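Local coordinates for selenium-binding protein (Sulfolobus tokodaii, PDB 2ECE) that is of unknown function but, as a beta-propeller member of the selenium-binding protein family, may bind selenium, at residues H62-P67 and R118-I123; R95-V100 and I108-T113. All coordinates share one frame; numbering follows the deposited sequence.

Contact 1: residues H62-P67 and R118-I123; sequences HKVELP and REPKII
The backbone O of Arg118 lies 3.3 Å from CB of His62, where the two segments first meet. The guanidinium of Arg118 turns elsewhere, to Asp49 and Thr56. Glu119 comes next and makes a CH-pi contact. Its CG sits over one face of the His62 imidazole, 3.6 Å from the ring centroid and nearer the rim than the middle. His62 has CG anti to its backbone N (chi1 -173°), and this swings the ring across to Glu119. Ring carbon CD of Pro120 is 3.9 Å from CD2 of His62, and CB of Pro120 packs against CG2 of Val64. A water lies in the plane of the imidazole, 2.9 Å from NE2 of His62, and donates to O of Pro120 at 2.6 Å. Ile122 closes the contact. CG1 of Ile122 meets CG1 of Val64, and CD1 of Ile122 lies 3.7 Å from CD2 of Leu66. CD1 of Ile122 also touches ring carbon CD of Pro67. His62 to Glu65 lie on edge strand 60-65 of one sheet, and Arg118 to Pro120 lead into edge strand 121-126 of the next. Adjacent propeller sheets thus meet here mainly through apolar and CH-pi packing, with a water joining the imidazole to a backbone carbonyl.

Contact 2: residues R95-V100 and I108-T113; sequences RRFLIV and IYIIDT
Arg96 and Asp112 form a two-bond salt bridge at one end of a beta hairpin. NE of Arg96 gives a nearly straight bond to OD1 of Asp112 (2.8 Å, 168°), with the oxygen in the guanidinium plane. NH2 of Arg96 reaches OD2 of Asp112 at 2.9 Å, using the syn lone pair of that oxygen, by a more bent bond. The guanidinium and carboxylate planes are 46° apart. O of Arg96 accepts twice from Thr113, from N at 3.0 Å and from OG1 at 2.6 Å. Thr113 places OG1 between its backbone N and carbonyl carbon (chi1 60°), close enough to share that acceptor with its own N. Beyond this end, the strands pair antiparallel. Leu98 with Ile111 and Val100 with Tyr109 are hydrogen-bonded pairs, each joined by two backbone bonds.

One face of the hairpin carries Phe97, Ile99, Ile110 and Asp112. There Ile99 and Ile110 lie side by side, with CD1 of Ile99 3.7 Å from CD1 of Ile110. CE2 of Phe97 is 3.5 Å from CG of Asp112. On the other face, CG2 of Val100 meets CD1 of Ile111 at 3.8 Å.

A second shell fixes the ends. OD1 of Asp112 also accepts from N of Lys114, and Asn79 OD1 receives N of Arg96 and N of Phe97. Tyr109 OH bonds to Asp71. The hairpin forms the middle of a four-stranded propeller sheet, between strands 77-78 and 121-126. Ile99 and Ile108 pack on strands 140-145 and 150-154 of the next sheet.

Contact 2 is buried and lies within one sheet, while contact 1 is partly buried, farther from the chain centre, and joins two sheets. Strand 121-126 connects them. It pairs with strand 108-112, as Lys121 O to Asp112 N at 2.8 Å probably marks a hydrogen bond, and its lead-in faces strand 60-65. Pro67 CD also packs on Tyr109 CE2 at 3.5 Å, so the second strand of the hairpin also touches the chain just after strand 60-65. The chemistry follows the place. Backbone bonds and an ion pair hold contact 2, whereas contact 1 relies on aliphatic packing, an imidazole face and a water. Along the chain, contact 2 is nested inside the loop closed by contact 1.

Contact 1: residues H62-P67 and R118-I123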
# COMPACT_ATOMS: atom_id res chain seq x y z
N HIS A 62 -21.16 6.54 4.05
CA HIS A 62 -20.71 7.87 4.43
C HIS A 62 -19.43 8.23 3.68
O HIS A 62 -18.64 7.36 3.32
CB HIS A 62 -20.45 7.96 5.94
CG HIS A 62 -20.15 9.34 6.43
ND1 HIS A 62 -21.09 10.34 6.46
CD2 HIS A 62 -19.00 9.89 6.89
CE1 HIS A 62 -20.54 11.45 6.93
NE2 HIS A 62 -19.27 11.20 7.20
N LYS A 63 -19.25 9.53 3.45
CA LYS A 63 -18.07 10.04 2.77
C LYS A 63 -17.51 11.17 3.60
O LYS A 63 -18.20 12.13 3.92
CB LYS A 63 -18.43 10.56 1.37
CG LYS A 63 -18.81 9.48 0.36
CD LYS A 63 -19.05 10.09 -1.02
CE LYS A 63 -19.34 9.03 -2.07
NZ LYS A 63 -19.43 9.62 -3.44
N VAL A 64 -16.25 11.03 4.00
CA VAL A 64 -15.60 12.08 4.78
C VAL A 64 -14.97 12.97 3.72
O VAL A 64 -13.82 12.77 3.32
CB VAL A 64 -14.51 11.50 5.70
CG1 VAL A 64 -13.93 12.61 6.56
CG2 VAL A 64 -15.10 10.39 6.57
N GLU A 65 -15.74 13.94 3.25
CA GLU A 65 -15.27 14.87 2.24
C GLU A 65 -14.24 15.85 2.81
O GLU A 65 -14.46 16.46 3.86
CB GLU A 65 -16.47 15.57 1.61
CG GLU A 65 -17.25 14.63 0.68
CD GLU A 65 -18.64 15.11 0.29
OE1 GLU A 65 -19.02 16.25 0.63
OE2 GLU A 65 -19.36 14.32 -0.37
N LEU A 66 -13.10 15.96 2.13
CA LEU A 66 -12.01 16.83 2.58
C LEU A 66 -12.23 18.31 2.23
O LEU A 66 -12.90 18.62 1.26
CB LEU A 66 -10.68 16.34 1.99
CG LEU A 66 -10.39 14.88 2.36
CD1 LEU A 66 -9.09 14.43 1.72
CD2 LEU A 66 -10.32 14.75 3.89
N PRO A 67 -11.65 19.22 3.03
CA PRO A 67 -11.78 20.67 2.83
C PRO A 67 -10.97 21.28 1.69
O PRO A 67 -11.17 22.44 1.35
CB PRO A 67 -11.38 21.24 4.18
CG PRO A 67 -10.32 20.27 4.63
CD PRO A 67 -10.97 18.94 4.31
N ARG A 118 -19.17 4.50 11.74
CA ARG A 118 -19.85 4.66 10.45
C ARG A 118 -19.83 6.11 9.97
O ARG A 118 -20.14 6.38 8.81
CB ARG A 118 -21.30 4.16 10.55
CG ARG A 118 -21.43 2.67 10.77
CD ARG A 118 -22.87 2.26 11.05
NE ARG A 118 -23.73 2.34 9.86
CZ ARG A 118 -23.80 1.41 8.93
NH1 ARG A 118 -23.08 0.30 9.02
NH2 ARG A 118 -24.62 1.57 7.89
N GLU A 119 -19.49 7.03 10.86
CA GLU A 119 -19.43 8.44 10.49
C GLU A 119 -18.23 9.13 11.11
O GLU A 119 -18.36 9.89 12.06
CB GLU A 119 -20.71 9.18 10.91
CG GLU A 119 -20.81 10.56 10.29
CD GLU A 119 -22.14 11.24 10.54
OE1 GLU A 119 -23.14 10.53 10.77
OE2 GLU A 119 -22.20 12.49 10.47
N PRO A 120 -17.03 8.86 10.57
CA PRO A 120 -15.79 9.46 11.08
C PRO A 120 -15.82 10.96 10.80
O PRO A 120 -16.48 11.40 9.87
CB PRO A 120 -14.70 8.76 10.27
CG PRO A 120 -15.37 7.49 9.77
CD PRO A 120 -16.74 7.97 9.43
N LYS A 121 -15.10 11.73 11.61
CA LYS A 121 -15.05 13.18 11.42
C LYS A 121 -13.62 13.70 11.49
O LYS A 121 -12.83 13.24 12.32
CB LYS A 121 -15.89 13.89 12.50
CG LYS A 121 -17.40 13.72 12.34
CD LYS A 121 -18.14 14.39 13.50
CE LYS A 121 -19.65 14.33 13.34
NZ LYS A 121 -20.15 15.21 12.24
N ILE A 122 -13.28 14.65 10.62
CA ILE A 122 -11.95 15.25 10.63
C ILE A 122 -11.89 16.11 11.88
O ILE A 122 -12.71 17.01 12.05
CB ILE A 122 -11.74 16.17 9.41
CG1 ILE A 122 -11.90 15.39 8.11
CG2 ILE A 122 -10.36 16.83 9.50
CD1 ILE A 122 -11.90 16.27 6.87
N ILE A 123 -10.92 15.85 12.75
CA ILE A 123 -10.80 16.64 13.97
C ILE A 123 -9.54 17.49 14.04
O ILE A 123 -9.40 18.31 14.94
CB ILE A 123 -10.90 15.74 15.23
CG1 ILE A 123 -9.93 14.56 15.14
CG2 ILE A 123 -12.33 15.27 15.42
CD1 ILE A 123 -8.60 14.80 15.82
O HOH W 1 -17.59 13.25 8.38

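Contact 2: residues R95-V100 and I108-T113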
# COMPACT_ATOMS: atom_id res chain seq x y z
N ARG A 95 -6.70 2.52 18.99
CA ARG A 95 -6.89 2.55 17.54
C ARG A 95 -8.14 3.40 17.35
O ARG A 95 -9.26 2.90 17.39
CB ARG A 95 -7.14 1.15 16.99
CG ARG A 95 -7.15 1.07 15.47
CD ARG A 95 -7.79 -0.22 14.99
NE ARG A 95 -7.09 -1.42 15.44
CZ ARG A 95 -6.02 -1.94 14.86
NH1 ARG A 95 -5.48 -1.36 13.79
NH2 ARG A 95 -5.48 -3.06 15.33
N ARG A 96 -7.93 4.70 17.14
CA ARG A 96 -9.05 5.61 17.03
C ARG A 96 -9.06 6.53 15.82
O ARG A 96 -10.11 6.78 15.23
CB ARG A 96 -9.12 6.45 18.30
CG ARG A 96 -10.15 7.54 18.27
CD ARG A 96 -10.33 8.16 19.64
NE ARG A 96 -11.41 9.14 19.60
CZ ARG A 96 -11.88 9.77 20.67
NH1 ARG A 96 -11.37 9.54 21.87
NH2 ARG A 96 -12.88 10.63 20.53
N PHE A 97 -7.89 7.02 15.43
CA PHE A 97 -7.82 7.95 14.32
C PHE A 97 -7.18 7.45 13.04
O PHE A 97 -6.18 6.73 13.07
CB PHE A 97 -7.05 9.21 14.75
CG PHE A 97 -7.52 9.79 16.05
CD1 PHE A 97 -6.98 9.37 17.25
CD2 PHE A 97 -8.51 10.77 16.06
CE1 PHE A 97 -7.40 9.92 18.46
CE2 PHE A 97 -8.94 11.33 17.26
CZ PHE A 97 -8.39 10.90 18.46
N LEU A 98 -7.77 7.83 11.92
CA LEU A 98 -7.20 7.48 10.63
C LEU A 98 -6.27 8.66 10.35
O LEU A 98 -6.67 9.82 10.50
CB LEU A 98 -8.28 7.41 9.54
CG LEU A 98 -9.30 6.27 9.63
CD1 LEU A 98 -10.30 6.39 8.47
CD2 LEU A 98 -8.59 4.92 9.57
N ILE A 99 -5.03 8.36 9.98
CA ILE A 99 -4.02 9.36 9.66
C ILE A 99 -3.98 9.33 8.13
O ILE A 99 -3.47 8.38 7.54
CB ILE A 99 -2.64 8.93 10.24
CG1 ILE A 99 -2.79 8.61 11.73
CG2 ILE A 99 -1.62 10.04 10.05
CD1 ILE A 99 -3.25 9.78 12.57
N VAL A 100 -4.54 10.36 7.51
CA VAL A 100 -4.66 10.45 6.05
C VAL A 100 -3.85 11.57 5.41
O VAL A 100 -4.24 12.74 5.48
CB VAL A 100 -6.14 10.63 5.66
CG1 VAL A 100 -6.30 10.59 4.14
CG2 VAL A 100 -6.98 9.54 6.33
N ILE A 108 -1.88 16.56 6.17
CA ILE A 108 -2.23 15.37 6.95
C ILE A 108 -3.55 15.61 7.68
O ILE A 108 -3.70 16.59 8.42
CB ILE A 108 -1.18 15.03 8.03
CG1 ILE A 108 0.19 14.79 7.38
CG2 ILE A 108 -1.60 13.75 8.78
CD1 ILE A 108 1.30 14.58 8.40
N TYR A 109 -4.51 14.72 7.47
CA TYR A 109 -5.78 14.83 8.16
C TYR A 109 -5.79 13.80 9.28
O TYR A 109 -5.26 12.69 9.13
CB TYR A 109 -6.95 14.53 7.21
CG TYR A 109 -7.04 15.46 6.02
CD1 TYR A 109 -6.48 15.11 4.79
CD2 TYR A 109 -7.71 16.67 6.12
CE1 TYR A 109 -6.60 15.94 3.69
CE2 TYR A 109 -7.83 17.52 5.02
CZ TYR A 109 -7.27 17.15 3.81
OH TYR A 109 -7.41 17.98 2.72
N ILE A 110 -6.39 14.17 10.41
CA ILE A 110 -6.52 13.27 11.55
C ILE A 110 -8.03 13.08 11.63
O ILE A 110 -8.76 14.03 11.95
CB ILE A 110 -6.02 13.93 12.86
CG1 ILE A 110 -4.61 14.49 12.66
CG2 ILE A 110 -6.02 12.90 13.98
CD1 ILE A 110 -3.57 13.45 12.27
N ILE A 111 -8.49 11.88 11.31
CA ILE A 111 -9.92 11.58 11.28
C ILE A 111 -10.34 10.62 12.39
O ILE A 111 -9.92 9.46 12.44
CB ILE A 111 -10.31 11.02 9.89
CG1 ILE A 111 -9.90 12.03 8.82
CG2 ILE A 111 -11.81 10.76 9.82
CD1 ILE A 111 -10.08 11.55 7.40
N ASP A 112 -11.19 11.12 13.29
CA ASP A 112 -11.69 10.37 14.44
C ASP A 112 -12.81 9.40 14.05
O ASP A 112 -13.80 9.79 13.43
CB ASP A 112 -12.22 11.37 15.48
CG ASP A 112 -12.39 10.75 16.86
OD1 ASP A 112 -12.29 9.51 16.99
OD2 ASP A 112 -12.63 11.51 17.82
N THR A 113 -12.65 8.13 14.41
CA THR A 113 -13.67 7.13 14.09
C THR A 113 -14.60 6.84 15.28
O THR A 113 -15.44 5.94 15.21
CB THR A 113 -13.03 5.80 13.65
OG1 THR A 113 -12.20 5.29 14.70
CG2 THR A 113 -12.20 6.00 12.39